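Local atomic coordinates of helix-turn-helix transcriptional regulator (Pseudomonas aeruginosa, PDB entry 5XHX), a protein that probably binds DNA as a LuxR-type, autoinducer-related transcriptional regulator, and is represented here by its N-terminal ligand-binding domain without the DNA-binding helix-turn-helix region. Residues F39-N44 with L145-R150; F100-I105 with V125-Q130; Q84-Q89 with T113-T118. One frame throughout, in Å; residues are numbered along the deposited sequence.

Contact 1 of 3, residues F39-N44 with L145-R150; sequences FAPVDN and LGSESR
A classic beta bulge joins the start of strand 44-50 to the end of strand 140-147: D43 and N44 both face G146. The evidence is the shared acceptor G146 O, which takes D43 N at 2.8 Å in the carbonyl plane and N44 N at a longer 3.3 Å from above that plane. The return bond from G146 N to N44 O is 2.9 Å. Just before the bulge, P41 is the centre of an inverse gamma turn, and P41 O accepts from S147 OG at 2.8 Å. The same hydroxyl accepts from S149 N, closing an ST turn, while P41 CG lies 3.6 Å from S147 OG. A chi1 of -63° puts CG of D43 anti to the carbonyl carbon and beside the backbone N. D43 OD2 accepts E148 N through its anti lone pair at 2.7 Å, nearly straight at 164°, and a water that also bonds S149 OG donates to it. The side chains of D43 and E148 cross at about a right angle, and D43 OD2 lies 4.4 Å from E148 OE1. The backbone N-H and the water would offset part of this like-charge proximity, so D43 is plausibly stable as a carboxylate.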
loop_
_atom_site.group_PDB
_atom_site.type_symbol
_atom_site.label_atom_id
_atom_site.label_comp_id
_atom_site.label_asym_id
_atom_site.label_seq_id
_atom_site.Cartn_x
_atom_site.Cartn_y
_atom_site.Cartn_z
ATOM N N PHE A 39 3.882 -15.961 -8.716
ATOM C CA PHE A 39 5.237 -16.461 -8.518
ATOM C C PHE A 39 5.287 -17.909 -8.045
ATOM O O PHE A 39 6.380 -18.478 -7.970
ATOM C CB PHE A 39 5.986 -15.594 -7.487
ATOM C CG PHE A 39 5.875 -14.109 -7.724
ATOM C CD1 PHE A 39 6.850 -13.431 -8.452
ATOM C CD2 PHE A 39 4.807 -13.384 -7.205
ATOM C CE1 PHE A 39 6.756 -12.055 -8.667
ATOM C CE2 PHE A 39 4.704 -12.010 -7.417
ATOM C CZ PHE A 39 5.679 -11.343 -8.148
ATOM N N ALA A 40 4.151 -18.517 -7.709
ATOM C CA ALA A 40 4.173 -19.797 -7.014
ATOM C C ALA A 40 2.836 -20.486 -7.220
ATOM O O ALA A 40 1.837 -19.829 -7.531
ATOM C CB ALA A 40 4.459 -19.603 -5.512
ATOM N N PRO A 41 2.771 -21.884 -7.018
ATOM C CA PRO A 41 1.497 -22.620 -7.183
ATOM C C PRO A 41 0.587 -22.514 -5.964
ATOM O O PRO A 41 0.355 -23.472 -5.220
ATOM C CB PRO A 41 1.980 -24.051 -7.425
ATOM C CG PRO A 41 3.224 -24.143 -6.618
ATOM C CD PRO A 41 3.903 -22.803 -6.792
ATOM N N VAL A 42 0.028 -21.326 -5.764
ATOM C CA VAL A 42 -0.961 -21.101 -4.715
ATOM C C VAL A 42 -2.301 -21.659 -5.194
ATOM O O VAL A 42 -2.917 -21.116 -6.110
ATOM C CB VAL A 42 -1.075 -19.614 -4.367
ATOM C CG1 VAL A 42 -2.191 -19.391 -3.343
ATOM C CG2 VAL A 42 0.282 -19.066 -3.883
ATOM N N ASP A 43 -2.760 -22.741 -4.568
ATOM C CA ASP A 43 -4.031 -23.351 -4.935
ATOM C C ASP A 43 -5.154 -23.027 -3.966
ATOM O O ASP A 43 -6.323 -23.182 -4.324
ATOM C CB ASP A 43 -3.885 -24.870 -5.024
ATOM C CG ASP A 43 -2.917 -25.290 -6.102
ATOM O OD1 ASP A 43 -2.933 -24.657 -7.174
ATOM O OD2 ASP A 43 -2.133 -26.232 -5.867
ATOM N N ASN A 44 -4.829 -22.613 -2.747
ATOM C CA ASN A 44 -5.831 -22.211 -1.773
ATOM C C ASN A 44 -5.174 -21.176 -0.866
ATOM O O ASN A 44 -3.952 -20.997 -0.879
ATOM C CB ASN A 44 -6.362 -23.424 -0.987
ATOM C CG ASN A 44 -7.831 -23.268 -0.560
ATOM O OD1 ASN A 44 -8.285 -22.165 -0.224
ATOM N ND2 ASN A 44 -8.580 -24.383 -0.564
ATOM N N LEU A 145 -0.955 -19.705 2.542
ATOM C CA LEU A 145 -1.007 -20.023 1.121
ATOM C C LEU A 145 -0.767 -21.518 0.999
ATOM O O LEU A 145 0.291 -22.012 1.409
ATOM C CB LEU A 145 0.050 -19.246 0.326
ATOM C CG LEU A 145 0.116 -17.729 0.513
ATOM C CD1 LEU A 145 1.357 -17.178 -0.207
ATOM C CD2 LEU A 145 -1.136 -17.053 0.005
ATOM N N GLY A 146 -1.746 -22.237 0.464
ATOM C CA GLY A 146 -1.619 -23.680 0.337
ATOM C C GLY A 146 -1.389 -24.109 -1.097
ATOM O O GLY A 146 -1.741 -23.375 -2.024
ATOM N N SER A 147 -0.789 -25.285 -1.296
ATOM C CA SER A 147 -0.574 -25.839 -2.626
ATOM C C SER A 147 -0.919 -27.320 -2.619
ATOM O O SER A 147 -0.663 -28.020 -1.634
ATOM C CB SER A 147 0.874 -25.668 -3.089
ATOM O OG SER A 147 1.049 -26.058 -4.448
ATOM N N GLU A 148 -1.490 -27.792 -3.731
ATOM C CA GLU A 148 -1.592 -29.228 -3.972
ATOM C C GLU A 148 -0.260 -29.842 -4.401
ATOM O O GLU A 148 -0.101 -31.063 -4.311
ATOM C CB GLU A 148 -2.693 -29.505 -5.007
ATOM C CG GLU A 148 -4.097 -29.177 -4.463
ATOM C CD GLU A 148 -5.181 -29.071 -5.532
ATOM O OE1 GLU A 148 -4.966 -29.536 -6.672
ATOM O OE2 GLU A 148 -6.256 -28.510 -5.225
ATOM N N SER A 149 0.713 -29.033 -4.820
ATOM C CA SER A 149 2.081 -29.507 -4.989
ATOM C C SER A 149 2.962 -28.932 -3.870
ATOM O O SER A 149 2.454 -28.492 -2.830
ATOM C CB SER A 149 2.581 -29.159 -6.400
ATOM O OG SER A 149 2.077 -27.912 -6.840
ATOM N N ARG A 150 4.275 -28.956 -4.067
ATOM C CA ARG A 150 5.211 -28.490 -3.053
ATOM C C ARG A 150 5.755 -27.116 -3.419
ATOM O O ARG A 150 5.967 -26.810 -4.596
ATOM C CB ARG A 150 6.366 -29.478 -2.877
ATOM C CG ARG A 150 5.940 -30.788 -2.227
ATOM C CD ARG A 150 6.934 -31.919 -2.458
ATOM N NE ARG A 150 7.059 -32.280 -3.874
ATOM C CZ ARG A 150 6.072 -32.756 -4.639
ATOM N NH1 ARG A 150 4.857 -32.967 -4.137
ATOM N NH2 ARG A 150 6.309 -33.032 -5.916
HETATM O O HOH W 1 -0.317 -27.105 -7.561
#

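Contact 2 of 3, residues F100-I105 with V125-Q130; sequences FHLADI and VTDEVQ
Backbone bonding pairs F100 with Q130 in an antiparallel hydrogen-bonded pair, F100 N to Q130 O at 3.0 Å and Q130 N to F100 O at 2.9 Å. The next pair, H101 with V129, is non-hydrogen-bonded; there V129 CA approaches F100 O at 3.1 Å as a CA-H...O contact. L102 N then reaches E128 O at 3.0 Å, where the strand turns into a short, weakly bonded helix.

The side-chain polar contact is a His-carboxylate hydrogen bond. H101 NE2 donates to D127 OD2 at 2.6 Å and 174°; the oxygen lies in the ring plane and is met on its syn side, the donor somewhat off the carboxylate plane. H101 gets there with CG trans to the backbone N (chi1 -168°), and OD2 also accepts from F151 N. D127 OD1 accepts a hydrogen bond from a water that in turn accepts from A103 N.

Packing is lighter: V129 CG1 lies 3.7 Å from H101 CD2, and L102 CB makes a van der Waals contact of 3.5 Å with the carboxylate oxygen D127 OD1.

F87 of helix 86-92 packs on E128 and Q130, whereas helix 153-173 meets H101 and V129, an arrangement typical of the alpha-beta-alpha sandwich of LuxR-type ligand-binding domains.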
loop_
_atom_site.group_PDB
_atom_site.type_symbol
_atom_site.label_atom_id
_atom_site.label_comp_id
_atom_site.label_asym_id
_atom_site.label_seq_id
_atom_site.Cartn_x
_atom_site.Cartn_y
_atom_site.Cartn_z
ATOM N N PHE A 100 6.775 -18.930 7.313
ATOM C CA PHE A 100 6.920 -20.302 7.765
ATOM C C PHE A 100 6.494 -21.275 6.672
ATOM O O PHE A 100 5.484 -21.064 6.005
ATOM C CB PHE A 100 6.121 -20.522 9.069
ATOM C CG PHE A 100 6.657 -19.726 10.241
ATOM C CD1 PHE A 100 7.777 -20.158 10.944
ATOM C CD2 PHE A 100 6.065 -18.537 10.610
ATOM C CE1 PHE A 100 8.281 -19.413 12.014
ATOM C CE2 PHE A 100 6.563 -17.786 11.679
ATOM C CZ PHE A 100 7.658 -18.227 12.382
ATOM N N HIS A 101 7.277 -22.338 6.513
ATOM C CA HIS A 101 7.028 -23.414 5.562
ATOM C C HIS A 101 6.697 -24.684 6.342
ATOM O O HIS A 101 7.406 -25.034 7.291
ATOM C CB HIS A 101 8.256 -23.634 4.664
ATOM C CG HIS A 101 8.007 -24.525 3.482
ATOM N ND1 HIS A 101 9.031 -25.071 2.738
ATOM C CD2 HIS A 101 6.856 -24.958 2.910
ATOM C CE1 HIS A 101 8.524 -25.808 1.766
ATOM N NE2 HIS A 101 7.207 -25.755 1.846
ATOM N N LEU A 102 5.623 -25.363 5.933
ATOM C CA LEU A 102 5.068 -26.508 6.656
ATOM C C LEU A 102 6.124 -27.479 7.195
ATOM O O LEU A 102 6.171 -27.761 8.400
ATOM C CB LEU A 102 4.090 -27.254 5.738
ATOM C CG LEU A 102 3.482 -28.513 6.370
ATOM C CD1 LEU A 102 2.571 -28.122 7.562
ATOM C CD2 LEU A 102 2.716 -29.316 5.338
ATOM N N ALA A 103 6.990 -27.986 6.312
ATOM C CA ALA A 103 7.961 -29.009 6.702
ATOM C C ALA A 103 8.869 -28.569 7.845
ATOM O O ALA A 103 9.330 -29.410 8.624
ATOM C CB ALA A 103 8.814 -29.414 5.500
ATOM N N ASP A 104 9.126 -27.266 7.984
ATOM C CA ASP A 104 10.016 -26.781 9.037
ATOM C C ASP A 104 9.368 -26.722 10.428
ATOM O O ASP A 104 10.092 -26.556 11.417
ATOM C CB ASP A 104 10.544 -25.378 8.680
ATOM C CG ASP A 104 11.452 -25.377 7.439
ATOM O OD1 ASP A 104 12.113 -26.396 7.168
ATOM O OD2 ASP A 104 11.506 -24.339 6.743
ATOM N N ILE A 105 8.042 -26.848 10.545
ATOM C CA ILE A 105 7.345 -26.527 11.788
ATOM C C ILE A 105 6.472 -27.656 12.314
ATOM O O ILE A 105 5.824 -27.484 13.351
ATOM C CB ILE A 105 6.491 -25.250 11.640
ATOM C CG1 ILE A 105 5.297 -25.527 10.711
ATOM C CG2 ILE A 105 7.355 -24.073 11.156
ATOM C CD1 ILE A 105 4.282 -24.390 10.662
ATOM N N VAL A 125 -4.213 -29.621 1.359
ATOM C CA VAL A 125 -3.946 -30.730 0.445
ATOM C C VAL A 125 -2.501 -31.203 0.560
ATOM O O VAL A 125 -2.258 -32.319 1.025
ATOM C CB VAL A 125 -4.311 -30.390 -1.016
ATOM C CG1 VAL A 125 -4.138 -31.626 -1.902
ATOM C CG2 VAL A 125 -5.740 -29.873 -1.101
ATOM N N THR A 126 -1.522 -30.385 0.145
ATOM C CA THR A 126 -0.153 -30.904 0.149
ATOM C C THR A 126 0.861 -30.061 0.922
ATOM O O THR A 126 1.514 -30.581 1.832
ATOM C CB THR A 126 0.351 -31.098 -1.288
ATOM O OG1 THR A 126 -0.437 -32.103 -1.941
ATOM C CG2 THR A 126 1.796 -31.539 -1.286
ATOM N N ASP A 127 1.040 -28.786 0.556
ATOM C CA ASP A 127 2.055 -27.946 1.184
ATOM C C ASP A 127 1.441 -26.617 1.590
ATOM O O ASP A 127 0.383 -26.221 1.100
ATOM C CB ASP A 127 3.260 -27.707 0.246
ATOM C CG ASP A 127 4.543 -27.354 1.000
ATOM O OD1 ASP A 127 4.555 -27.328 2.262
ATOM O OD2 ASP A 127 5.556 -27.112 0.322
ATOM N N GLU A 128 2.125 -25.918 2.491
ATOM C CA GLU A 128 1.596 -24.666 3.004
ATOM C C GLU A 128 2.746 -23.746 3.376
ATOM O O GLU A 128 3.767 -24.203 3.896
ATOM C CB GLU A 128 0.705 -24.896 4.239
ATOM C CG GLU A 128 -0.209 -23.728 4.566
ATOM C CD GLU A 128 -1.088 -23.975 5.799
ATOM O OE1 GLU A 128 -1.649 -22.990 6.358
ATOM O OE2 GLU A 128 -1.198 -25.149 6.216
ATOM N N VAL A 129 2.557 -22.445 3.142
ATOM C CA VAL A 129 3.386 -21.430 3.778
ATOM C C VAL A 129 2.449 -20.421 4.407
ATOM O O VAL A 129 1.284 -20.314 4.040
ATOM C CB VAL A 129 4.353 -20.704 2.813
ATOM C CG1 VAL A 129 5.285 -21.681 2.149
ATOM C CG2 VAL A 129 3.552 -19.891 1.772
ATOM N N GLN A 130 2.991 -19.647 5.336
ATOM C CA GLN A 130 2.201 -18.633 6.011
ATOM C C GLN A 130 3.085 -17.431 6.310
ATOM O O GLN A 130 4.183 -17.591 6.847
ATOM C CB GLN A 130 1.616 -19.216 7.304
ATOM C CG GLN A 130 0.553 -18.409 7.974
ATOM C CD GLN A 130 -0.030 -19.157 9.158
ATOM O OE1 GLN A 130 -1.049 -19.838 9.040
ATOM N NE2 GLN A 130 0.650 -19.083 10.279
HETATM O O HOH W 2 6.655 -28.353 3.516
#

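Contact 3 of 3, residues Q84-Q89 with T113-T118; sequences QDPFYQ and TEYYNT
D85 OD1 is held by two donors, F87 N at 2.8 Å and a water at 2.7 Å, and that water in turn accepts the hydroxyl of Y115 at 2.5 Å from Y115 OH. D85 is the N-cap of helix 86-92, and F87 N to D85 OD1 is its capping bond, F87 N meeting OD1 from above the carboxylate plane. The other oxygen, D85 OD2, accepts from Y77 OH, a bond that, with those on OD1, would limit rotation of the carboxylate.

Y115 lies flat along D85. D85 CA stands over one ring face, 4.0 Å from the Y115 ring centroid and 17° off the normal, a CH-pi contact; the carboxylate plane is turned only 18° from the ring. Because CG of D85 is trans to the backbone N (chi1 -179°), the acid runs out along the ring toward the hydroxyl end of Y115. P86 CD adds an apolar touch 4.1 Å from Y115 CE2.

Q84 meets the start of the second helix. Its OE1 accepts Y115 N at 3.0 Å, with the N-H tilted from the amide carbonyl plane. T113 OG1, itself bonded to F110 O, caps the same first turn by accepting Y116 N at 3.1 Å, so two adjacent amides are satisfied by different side chains. A second water links Q84 NE2 to E114 OE1, while E114 OE2 forms a salt bridge with R76.

The contact thus joins the N-termini of helices 86-92 and 114-123. Helix 72-81 borders E114 and T118, helix 102-105 touches P86 and F87, and strand 127-134 lies against F87.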
loop_
_atom_site.group_PDB
_atom_site.type_symbol
_atom_site.label_atom_id
_atom_site.label_comp_id
_atom_site.label_asym_id
_atom_site.label_seq_id
_atom_site.Cartn_x
_atom_site.Cartn_y
_atom_site.Cartn_z
ATOM N N GLN A 84 -4.419 -28.126 16.748
ATOM C CA GLN A 84 -3.486 -29.078 16.141
ATOM C C GLN A 84 -2.855 -28.531 14.862
ATOM O O GLN A 84 -2.087 -29.243 14.199
ATOM C CB GLN A 84 -4.213 -30.402 15.821
ATOM C CG GLN A 84 -4.925 -31.052 17.052
ATOM C CD GLN A 84 -6.083 -31.980 16.647
ATOM O OE1 GLN A 84 -6.077 -32.574 15.560
ATOM N NE2 GLN A 84 -7.066 -32.124 17.534
ATOM N N ASP A 85 -3.186 -27.304 14.486
ATOM C CA ASP A 85 -2.617 -26.721 13.276
ATOM C C ASP A 85 -1.201 -26.272 13.600
ATOM O O ASP A 85 -1.016 -25.363 14.424
ATOM C CB ASP A 85 -3.478 -25.560 12.794
ATOM C CG ASP A 85 -2.955 -24.917 11.493
ATOM O OD1 ASP A 85 -1.820 -25.207 11.074
ATOM O OD2 ASP A 85 -3.687 -24.080 10.931
ATOM N N PRO A 86 -0.183 -26.876 12.981
ATOM C CA PRO A 86 1.201 -26.434 13.250
ATOM C C PRO A 86 1.407 -24.937 13.046
ATOM O O PRO A 86 2.259 -24.333 13.713
ATOM C CB PRO A 86 2.044 -27.275 12.273
ATOM C CG PRO A 86 1.089 -27.849 11.275
ATOM C CD PRO A 86 -0.259 -27.938 11.966
ATOM N N PHE A 87 0.606 -24.305 12.193
ATOM C CA PHE A 87 0.766 -22.870 11.981
ATOM C C PHE A 87 0.177 -22.052 13.125
ATOM O O PHE A 87 0.648 -20.935 13.385
ATOM C CB PHE A 87 0.150 -22.472 10.642
ATOM C CG PHE A 87 0.992 -22.894 9.468
ATOM C CD1 PHE A 87 2.073 -22.115 9.073
ATOM C CD2 PHE A 87 0.743 -24.088 8.795
ATOM C CE1 PHE A 87 2.873 -22.501 7.994
ATOM C CE2 PHE A 87 1.560 -24.488 7.715
ATOM C CZ PHE A 87 2.616 -23.686 7.323
ATOM N N TYR A 88 -0.829 -22.579 13.831
ATOM C CA TYR A 88 -1.259 -21.907 15.057
ATOM C C TYR A 88 -0.186 -22.016 16.130
ATOM O O TYR A 88 0.130 -21.038 16.808
ATOM C CB TYR A 88 -2.571 -22.482 15.582
ATOM C CG TYR A 88 -2.776 -22.128 17.047
ATOM C CD1 TYR A 88 -3.127 -20.829 17.420
ATOM C CD2 TYR A 88 -2.567 -23.062 18.048
ATOM C CE1 TYR A 88 -3.310 -20.483 18.750
ATOM C CE2 TYR A 88 -2.749 -22.722 19.411
ATOM C CZ TYR A 88 -3.118 -21.424 19.740
ATOM O OH TYR A 88 -3.300 -21.039 21.044
ATOM N N GLN A 89 0.386 -23.206 16.297
ATOM C CA GLN A 89 1.366 -23.405 17.356
ATOM C C GLN A 89 2.606 -22.532 17.145
ATOM O O GLN A 89 3.162 -21.988 18.107
ATOM C CB GLN A 89 1.742 -24.889 17.444
ATOM C CG GLN A 89 0.601 -25.802 17.974
ATOM C CD GLN A 89 0.189 -25.526 19.445
ATOM O OE1 GLN A 89 0.934 -24.907 20.216
ATOM N NE2 GLN A 89 -1.002 -26.014 19.835
ATOM N N THR A 113 -2.787 -36.597 13.441
ATOM C CA THR A 113 -3.810 -35.768 14.066
ATOM C C THR A 113 -5.097 -35.806 13.251
ATOM O O THR A 113 -5.085 -36.037 12.038
ATOM C CB THR A 113 -3.339 -34.315 14.206
ATOM O OG1 THR A 113 -3.166 -33.739 12.904
ATOM C CG2 THR A 113 -2.018 -34.238 14.976
ATOM N N GLU A 114 -6.221 -35.586 13.933
ATOM C CA GLU A 114 -7.478 -35.424 13.210
ATOM C C GLU A 114 -7.403 -34.247 12.245
ATOM O O GLU A 114 -7.906 -34.325 11.116
ATOM C CB GLU A 114 -8.635 -35.243 14.184
ATOM C CG GLU A 114 -9.996 -35.179 13.507
ATOM C CD GLU A 114 -11.130 -35.132 14.514
ATOM O OE1 GLU A 114 -10.832 -35.030 15.721
ATOM O OE2 GLU A 114 -12.309 -35.209 14.106
ATOM N N TYR A 115 -6.772 -33.146 12.675
ATOM C CA TYR A 115 -6.616 -31.973 11.815
ATOM C C TYR A 115 -6.022 -32.356 10.454
ATOM O O TYR A 115 -6.519 -31.940 9.401
ATOM C CB TYR A 115 -5.750 -30.917 12.531
ATOM C CG TYR A 115 -5.374 -29.774 11.623
ATOM C CD1 TYR A 115 -6.290 -28.772 11.348
ATOM C CD2 TYR A 115 -4.126 -29.727 10.996
ATOM C CE1 TYR A 115 -5.987 -27.744 10.494
ATOM C CE2 TYR A 115 -3.800 -28.675 10.127
ATOM C CZ TYR A 115 -4.755 -27.684 9.898
ATOM O OH TYR A 115 -4.531 -26.633 9.049
ATOM N N TYR A 116 -4.981 -33.183 10.457
ATOM C CA TYR A 116 -4.333 -33.580 9.207
ATOM C C TYR A 116 -5.301 -34.296 8.265
ATOM O O TYR A 116 -5.327 -34.026 7.055
ATOM C CB TYR A 116 -3.135 -34.478 9.521
ATOM C CG TYR A 116 -2.361 -34.971 8.312
ATOM C CD1 TYR A 116 -1.451 -34.148 7.670
ATOM C CD2 TYR A 116 -2.524 -36.269 7.831
ATOM C CE1 TYR A 116 -0.725 -34.591 6.570
ATOM C CE2 TYR A 116 -1.802 -36.725 6.731
ATOM C CZ TYR A 116 -0.905 -35.879 6.106
ATOM O OH TYR A 116 -0.183 -36.309 5.017
ATOM N N ASN A 117 -6.106 -35.212 8.798
ATOM C CA ASN A 117 -6.926 -36.074 7.955
ATOM C C ASN A 117 -8.266 -35.466 7.599
ATOM O O ASN A 117 -8.948 -35.979 6.705
ATOM C CB ASN A 117 -7.150 -37.417 8.644
ATOM C CG ASN A 117 -5.885 -38.206 8.743
ATOM O OD1 ASN A 117 -5.449 -38.815 7.763
ATOM N ND2 ASN A 117 -5.262 -38.189 9.917
ATOM N N THR A 118 -8.653 -34.384 8.258
ATOM C CA THR A 118 -9.944 -33.783 7.973
ATOM C C THR A 118 -9.747 -32.419 7.316
ATOM O O THR A 118 -9.866 -32.291 6.091
ATOM C CB THR A 118 -10.769 -33.709 9.263
ATOM O OG1 THR A 118 -10.064 -32.940 10.247
ATOM C CG2 THR A 118 -10.985 -35.123 9.823
HETATM O O HOH W 3 -9.196 -34.305 17.566
HETATM O O HOH W 4 -2.076 -26.452 8.729
#

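How the contacts relate
Contacts 1 and 2 share one antiparallel sheet, on neighbouring strands 140-147 and 127-134, with centres about 10 Å apart; E148 O to T126 OG1 joins them directly. Contact 3 lies among the helices, about 12 Å from contact 2 and about 18 Å from contact 1, centre to centre; it meets contact 2 through F87 but has no touch with contact 1. All three are partly buried, about 11, 10 and 14 Å from the chain centre; no touching residue of contact 2 is exposed, against two in contact 1 and one in contact 3. Backbone bonds set the register in the sheet contacts; in contact 3 side chains, waters and an aromatic face do the joining.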